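Local coordinates for cytoplasmic protein (Cryptococcus neoformans var. grubii serotype A, PDB 7LPO), which probably hydrolyses steryl beta-glucosides, as a sterylglucosidase of glycoside hydrolase family 5, at residues G33-L38 and V674-R679; V705-Y710 and L750-P755. One frame throughout, in Å; residues are numbered along the deposited sequence.

Interaction 1: G33-L38 and V674-R679; sequences GRSLVL and VGIPER
Ser-35 reaches across with its hydroxyl to the backbone of Gly-675, and this is where the two segments are tied together. OG stands beside its own backbone N, anti to the carbonyl carbon (chi1 -63°), and from there it donates a hydrogen bond to Gly-675 O, with Ser-35 OG 2.7 Å from that oxygen. The bond reaches the carbonyl at a C=O...OG angle of 150°, with the donor tilted modestly from the carbonyl plane. Around it the contact is apolar: the end of the Ile-676 side chain swings back, bringing CD1 to 3.5 Å from Ser-35 OG, while Pro-677 CD lies 3.8 Å from Ser-35 CB. Two residues on, Val-37 meets the proline ring more loosely, its CG2 4.5 Å from Pro-677 CG. At the other end Arg-34 and Val-674 lie at a slant, the aliphatic CG of the arginine 4.2 Å from Val-674 CG2, whereas the guanidinium runs on to Asp-30 and Glu-708. The backbone of Ser-35 pairs with Thr-673, and just beyond it Val-674 and Gly-675 lead from strand 669-673 into strand 676-682. The serine bond thus sits at the link between those two strands. Strand 35-43 pairs in parallel with strands 98-104 and 567-570, consistent with the TIM-barrel catalytic domain of family 5, which here meets the C-terminal beta domain.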
loop_
_atom_site.group_PDB
_atom_site.type_symbol
_atom_site.label_atom_id
_atom_site.label_comp_id
_atom_site.label_asym_id
_atom_site.label_seq_id
_atom_site.Cartn_x
_atom_site.Cartn_y
_atom_site.Cartn_z
ATOM N N GLY A 33 -9.446 -24.020 -14.938
ATOM C CA GLY A 33 -10.473 -23.054 -15.246
ATOM C C GLY A 33 -11.201 -22.457 -14.059
ATOM O O GLY A 33 -12.096 -21.630 -14.259
ATOM N N ARG A 34 -10.851 -22.831 -12.837
ATOM C CA ARG A 34 -11.543 -22.294 -11.674
ATOM C C ARG A 34 -11.160 -20.837 -11.447
ATOM O O ARG A 34 -9.983 -20.473 -11.510
ATOM C CB ARG A 34 -11.209 -23.121 -10.434
ATOM C CG ARG A 34 -11.664 -24.574 -10.514
ATOM C CD ARG A 34 -11.598 -25.259 -9.155
ATOM N NE ARG A 34 -10.259 -25.198 -8.561
ATOM C CZ ARG A 34 -9.976 -25.557 -7.314
ATOM N NH1 ARG A 34 -10.932 -26.004 -6.510
ATOM N NH2 ARG A 34 -8.731 -25.470 -6.862
ATOM N N SER A 35 -12.166 -20.002 -11.184
ATOM C CA SER A 35 -11.907 -18.624 -10.790
ATOM C C SER A 35 -11.380 -18.593 -9.363
ATOM O O SER A 35 -12.004 -19.136 -8.450
ATOM C CB SER A 35 -13.176 -17.785 -10.889
ATOM O OG SER A 35 -13.641 -17.705 -12.217
ATOM N N LEU A 36 -10.231 -17.955 -9.170
ATOM C CA LEU A 36 -9.591 -17.872 -7.865
ATOM C C LEU A 36 -9.808 -16.496 -7.250
ATOM O O LEU A 36 -9.811 -15.481 -7.955
ATOM C CB LEU A 36 -8.092 -18.143 -7.975
ATOM C CG LEU A 36 -7.689 -19.454 -8.645
ATOM C CD1 LEU A 36 -6.181 -19.540 -8.787
ATOM C CD2 LEU A 36 -8.228 -20.651 -7.874
ATOM N N VAL A 37 -9.987 -16.471 -5.930
ATOM C CA VAL A 37 -10.032 -15.233 -5.162
ATOM C C VAL A 37 -8.870 -15.259 -4.181
ATOM O O VAL A 37 -8.752 -16.194 -3.378
ATOM C CB VAL A 37 -11.365 -15.050 -4.422
ATOM C CG1 VAL A 37 -11.303 -13.801 -3.517
ATOM C CG2 VAL A 37 -12.523 -14.942 -5.408
ATOM N N LEU A 38 -8.011 -14.241 -4.253
ATOM C CA LEU A 38 -6.823 -14.153 -3.416
ATOM C C LEU A 38 -7.039 -13.080 -2.361
ATOM O O LEU A 38 -7.270 -11.911 -2.693
ATOM C CB LEU A 38 -5.578 -13.841 -4.245
ATOM C CG LEU A 38 -5.203 -14.894 -5.287
ATOM C CD1 LEU A 38 -4.039 -14.355 -6.125
ATOM C CD2 LEU A 38 -4.841 -16.223 -4.641
ATOM N N VAL A 674 -15.857 -22.999 -9.700
ATOM C CA VAL A 674 -16.235 -23.457 -11.030
ATOM C C VAL A 674 -17.292 -22.477 -11.529
ATOM O O VAL A 674 -18.443 -22.509 -11.087
ATOM C CB VAL A 674 -16.751 -24.897 -11.017
ATOM C CG1 VAL A 674 -17.317 -25.254 -12.376
ATOM C CG2 VAL A 674 -15.629 -25.851 -10.604
ATOM N N GLY A 675 -16.906 -21.601 -12.441
ATOM C CA GLY A 675 -17.747 -20.501 -12.853
ATOM C C GLY A 675 -17.172 -19.165 -12.428
ATOM O O GLY A 675 -15.995 -19.039 -12.082
ATOM N N ILE A 676 -18.029 -18.153 -12.450
ATOM C CA ILE A 676 -17.647 -16.764 -12.210
ATOM C C ILE A 676 -18.318 -16.298 -10.922
ATOM O O ILE A 676 -19.550 -16.391 -10.804
ATOM C CB ILE A 676 -18.046 -15.861 -13.387
ATOM C CG1 ILE A 676 -17.329 -16.287 -14.665
ATOM C CG2 ILE A 676 -17.735 -14.398 -13.067
ATOM C CD1 ILE A 676 -15.815 -16.234 -14.575
ATOM N N PRO A 677 -17.569 -15.787 -9.943
ATOM C CA PRO A 677 -18.220 -15.227 -8.751
ATOM C C PRO A 677 -19.152 -14.096 -9.153
ATOM O O PRO A 677 -18.758 -13.171 -9.863
ATOM C CB PRO A 677 -17.048 -14.720 -7.894
ATOM C CG PRO A 677 -15.825 -15.407 -8.427
ATOM C CD PRO A 677 -16.100 -15.656 -9.892
ATOM N N GLU A 678 -20.398 -14.172 -8.696
ATOM C CA GLU A 678 -21.383 -13.141 -9.001
ATOM C C GLU A 678 -21.685 -12.239 -7.814
ATOM O O GLU A 678 -21.735 -11.014 -7.973
ATOM C CB GLU A 678 -22.686 -13.780 -9.508
ATOM C CG GLU A 678 -23.731 -12.757 -9.919
ATOM C CD GLU A 678 -24.313 -13.024 -11.291
ATOM O OE1 GLU A 678 -25.525 -13.297 -11.371
ATOM O OE2 GLU A 678 -23.562 -12.961 -12.288
ATOM N N ARG A 679 -21.895 -12.804 -6.624
ATOM C CA ARG A 679 -22.260 -11.988 -5.472
ATOM C C ARG A 679 -21.878 -12.690 -4.174
ATOM O O ARG A 679 -22.091 -13.897 -4.025
ATOM C CB ARG A 679 -23.767 -11.673 -5.456
ATOM C CG ARG A 679 -24.058 -10.419 -4.670
ATOM C CD ARG A 679 -25.507 -10.120 -4.346
ATOM N NE ARG A 679 -25.493 -9.209 -3.197
ATOM C CZ ARG A 679 -25.347 -7.885 -3.272
ATOM N NH1 ARG A 679 -25.248 -7.282 -4.450
ATOM N NH2 ARG A 679 -25.303 -7.158 -2.157
#

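Interaction 2: V705-Y710 and L750-P755; sequences VYTEIY and LRWWYP
Tyr-706 packs against both Arg-751 and Trp-753, which lie on the same side of its ring plane, beside an antiparallel strand pair of the C-terminal beta domain, in which strand 707-710 runs against strand 750-753 at 155°. Thr-707 with Trp-752 and Ile-709 with Leu-750 are the hydrogen-bonded pairs, and Glu-708 with Arg-751 is the non-hydrogen-bonded pair between them. Backbone bonds at both hydrogen-bonded pairs fix the register, among them Leu-750 N to Ile-709 O at 2.8 Å.

The tyrosine can be followed outward. Its CB lies over the face of the Trp-753 five-membered ring as a CH-pi contact, with Tyr-706 CB 3.7 Å from Trp-753 CD1. The ring takes off between the backbone N and the carbonyl carbon (chi1 47°), which carries it alongside the indole at an oblique tilt. Tyr-706 CD2 comes within 3.4 Å of Trp-753 NE1, whose hydrogen bond goes to Glu-703 O. Farther out along the ring, Tyr-706 CE1 meets the extended arginine chain, 3.5 Å from Arg-751 CD. At the tip, Tyr-706 OH accepts only a weak bond from Arg-751 NE; the terminal nitrogens of that guanidinium turn to Gln-746 and Asp-646.

Thr-707, Ile-709, Leu-750 and Trp-752 side chains share the other face of the pair. There Ile-709 CB and Leu-750 CB sit 4.1 Å apart, and strand 761-770 packs onto this face through Ile-766. The Tyr-754 ring turns an edge to the Trp-752 indole, with CD2 over its centre, and its hydroxyl has two partners: Thr-707 OG1 donates to Tyr-754 OH across 2.6 Å, and the same phenol oxygen probably also hydrogen-bonds to Val-674 O.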
loop_
_atom_site.group_PDB
_atom_site.type_symbol
_atom_site.label_atom_id
_atom_site.label_comp_id
_atom_site.label_asym_id
_atom_site.label_seq_id
_atom_site.Cartn_x
_atom_site.Cartn_y
_atom_site.Cartn_z
ATOM N N VAL A 705 -12.625 -31.244 -9.798
ATOM C CA VAL A 705 -12.701 -29.821 -10.126
ATOM C C VAL A 705 -14.031 -29.314 -9.586
ATOM O O VAL A 705 -15.083 -29.508 -10.204
ATOM C CB VAL A 705 -12.573 -29.558 -11.631
ATOM C CG1 VAL A 705 -12.586 -28.068 -11.919
ATOM C CG2 VAL A 705 -11.291 -30.201 -12.154
ATOM N N TYR A 706 -13.982 -28.647 -8.437
ATOM C CA TYR A 706 -15.164 -28.215 -7.716
ATOM C C TYR A 706 -14.872 -26.870 -7.066
ATOM O O TYR A 706 -13.739 -26.380 -7.065
ATOM C CB TYR A 706 -15.553 -29.254 -6.657
ATOM C CG TYR A 706 -14.348 -29.672 -5.874
ATOM C CD1 TYR A 706 -13.924 -28.930 -4.787
ATOM C CD2 TYR A 706 -13.589 -30.770 -6.259
ATOM C CE1 TYR A 706 -12.796 -29.281 -4.080
ATOM C CE2 TYR A 706 -12.443 -31.132 -5.555
ATOM C CZ TYR A 706 -12.059 -30.382 -4.466
ATOM O OH TYR A 706 -10.934 -30.710 -3.749
ATOM N N THR A 707 -15.911 -26.284 -6.491
ATOM C CA THR A 707 -15.801 -25.023 -5.781
ATOM C C THR A 707 -15.400 -25.265 -4.330
ATOM O O THR A 707 -15.910 -26.180 -3.673
ATOM C CB THR A 707 -17.131 -24.277 -5.856
ATOM O OG1 THR A 707 -17.428 -23.992 -7.230
ATOM C CG2 THR A 707 -17.092 -22.991 -5.062
ATOM N N GLU A 708 -14.468 -24.446 -3.845
ATOM C CA GLU A 708 -13.961 -24.520 -2.483
ATOM C C GLU A 708 -14.211 -23.188 -1.797
ATOM O O GLU A 708 -13.879 -22.131 -2.340
ATOM C CB GLU A 708 -12.465 -24.836 -2.435
ATOM C CG GLU A 708 -12.092 -26.177 -3.016
ATOM C CD GLU A 708 -10.593 -26.457 -2.939
ATOM O OE1 GLU A 708 -10.082 -26.652 -1.812
ATOM O OE2 GLU A 708 -9.935 -26.483 -4.004
ATOM N N ILE A 709 -14.785 -23.251 -0.604
ATOM C CA ILE A 709 -15.155 -22.083 0.178
ATOM C C ILE A 709 -14.516 -22.220 1.552
ATOM O O ILE A 709 -14.543 -23.299 2.153
ATOM C CB ILE A 709 -16.692 -21.949 0.292
ATOM C CG1 ILE A 709 -17.266 -21.436 -1.029
ATOM C CG2 ILE A 709 -17.059 -21.050 1.449
ATOM C CD1 ILE A 709 -18.752 -21.759 -1.226
ATOM N N TYR A 710 -13.936 -21.129 2.043
ATOM C CA TYR A 710 -13.404 -21.067 3.398
ATOM C C TYR A 710 -14.519 -20.675 4.361
ATOM O O TYR A 710 -15.194 -19.663 4.153
ATOM C CB TYR A 710 -12.256 -20.056 3.471
ATOM C CG TYR A 710 -11.813 -19.695 4.873
ATOM C CD1 TYR A 710 -11.059 -20.577 5.636
ATOM C CD2 TYR A 710 -12.128 -18.462 5.423
ATOM C CE1 TYR A 710 -10.648 -20.242 6.917
ATOM C CE2 TYR A 710 -11.736 -18.126 6.692
ATOM C CZ TYR A 710 -10.989 -19.014 7.440
ATOM O OH TYR A 710 -10.575 -18.672 8.704
ATOM N N LEU A 750 -15.273 -25.882 2.857
ATOM C CA LEU A 750 -16.490 -26.404 2.255
ATOM C C LEU A 750 -16.213 -26.711 0.790
ATOM O O LEU A 750 -15.656 -25.874 0.072
ATOM C CB LEU A 750 -17.629 -25.395 2.381
ATOM C CG LEU A 750 -18.870 -25.673 1.539
ATOM C CD1 LEU A 750 -19.449 -27.018 1.886
ATOM C CD2 LEU A 750 -19.880 -24.578 1.769
ATOM N N ARG A 751 -16.590 -27.910 0.351
ATOM C CA ARG A 751 -16.384 -28.350 -1.023
ATOM C C ARG A 751 -17.743 -28.547 -1.666
ATOM O O ARG A 751 -18.618 -29.184 -1.079
ATOM C CB ARG A 751 -15.569 -29.643 -1.075
ATOM C CG ARG A 751 -14.158 -29.470 -0.547
ATOM C CD ARG A 751 -13.267 -30.661 -0.874
ATOM N NE ARG A 751 -11.877 -30.387 -0.506
ATOM C CZ ARG A 751 -11.350 -30.668 0.684
ATOM N NH1 ARG A 751 -12.090 -31.244 1.624
ATOM N NH2 ARG A 751 -10.080 -30.377 0.937
ATOM N N TRP A 752 -17.915 -28.009 -2.871
ATOM C CA TRP A 752 -19.222 -27.883 -3.506
ATOM C C TRP A 752 -19.133 -28.367 -4.949
ATOM O O TRP A 752 -18.584 -27.673 -5.814
ATOM C CB TRP A 752 -19.698 -26.436 -3.424
ATOM C CG TRP A 752 -21.081 -26.198 -3.927
ATOM C CD1 TRP A 752 -22.066 -27.127 -4.109
ATOM C CD2 TRP A 752 -21.644 -24.939 -4.311
ATOM N NE1 TRP A 752 -23.203 -26.523 -4.584
ATOM C CE2 TRP A 752 -22.967 -25.180 -4.720
ATOM C CE3 TRP A 752 -21.155 -23.633 -4.351
ATOM C CZ2 TRP A 752 -23.805 -24.165 -5.154
ATOM C CZ3 TRP A 752 -21.987 -22.631 -4.786
ATOM C CH2 TRP A 752 -23.297 -22.898 -5.177
ATOM N N TRP A 753 -19.653 -29.567 -5.196
ATOM C CA TRP A 753 -19.731 -30.132 -6.534
ATOM C C TRP A 753 -21.095 -29.826 -7.132
ATOM O O TRP A 753 -22.116 -29.908 -6.438
ATOM C CB TRP A 753 -19.541 -31.651 -6.524
ATOM C CG TRP A 753 -18.222 -32.162 -6.035
ATOM C CD1 TRP A 753 -17.175 -32.578 -6.798
ATOM C CD2 TRP A 753 -17.829 -32.354 -4.676
ATOM N NE1 TRP A 753 -16.146 -33.010 -6.000
ATOM C CE2 TRP A 753 -16.521 -32.876 -4.690
ATOM C CE3 TRP A 753 -18.454 -32.132 -3.447
ATOM C CZ2 TRP A 753 -15.828 -33.173 -3.525
ATOM C CZ3 TRP A 753 -17.764 -32.431 -2.293
ATOM C CH2 TRP A 753 -16.472 -32.946 -2.338
ATOM N N TYR A 754 -21.121 -29.494 -8.420
ATOM C CA TYR A 754 -22.397 -29.322 -9.099
ATOM C C TYR A 754 -22.203 -29.540 -10.588
ATOM O O TYR A 754 -21.094 -29.347 -11.098
ATOM C CB TYR A 754 -23.009 -27.931 -8.837
ATOM C CG TYR A 754 -22.048 -26.759 -8.858
ATOM C CD1 TYR A 754 -21.475 -26.320 -10.044
ATOM C CD2 TYR A 754 -21.743 -26.072 -7.691
ATOM C CE1 TYR A 754 -20.596 -25.241 -10.056
ATOM C CE2 TYR A 754 -20.877 -24.999 -7.694
ATOM C CZ TYR A 754 -20.312 -24.584 -8.877
ATOM O OH TYR A 754 -19.454 -23.511 -8.864
ATOM N N PRO A 755 -23.244 -29.961 -11.302
ATOM C CA PRO A 755 -23.155 -30.034 -12.764
ATOM C C PRO A 755 -23.410 -28.680 -13.403
ATOM O O PRO A 755 -24.264 -27.909 -12.958
ATOM C CB PRO A 755 -24.263 -31.028 -13.133
ATOM C CG PRO A 755 -25.296 -30.827 -12.057
ATOM C CD PRO A 755 -24.519 -30.509 -10.793
#

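Overall arrangement
Strand 669-673 lies between the two contacts: it pairs with strand 35-43 on one side and with strand 707-710 on the other. Interaction 1 is the more buried and the smaller, a link between two strands held by one serine hydroxyl and a few apolar touches, joining parts of the chain more than 600 residues apart. Interaction 2 is partly buried and about twice as extensive, a regular backbone pairing within the C-terminal domain, with Ile-709, Leu-750 and Trp-752 packed on one face and Glu-708 and Arg-751 on the other, the latter beside Tyr-706. Their centres are about 11 Å apart, and they meet directly through a salt bridge, Arg-34 NH1 to Glu-708 OE2 at 2.7 Å, and through packing of Val-674 against the backbone of Val-705 and Tyr-706.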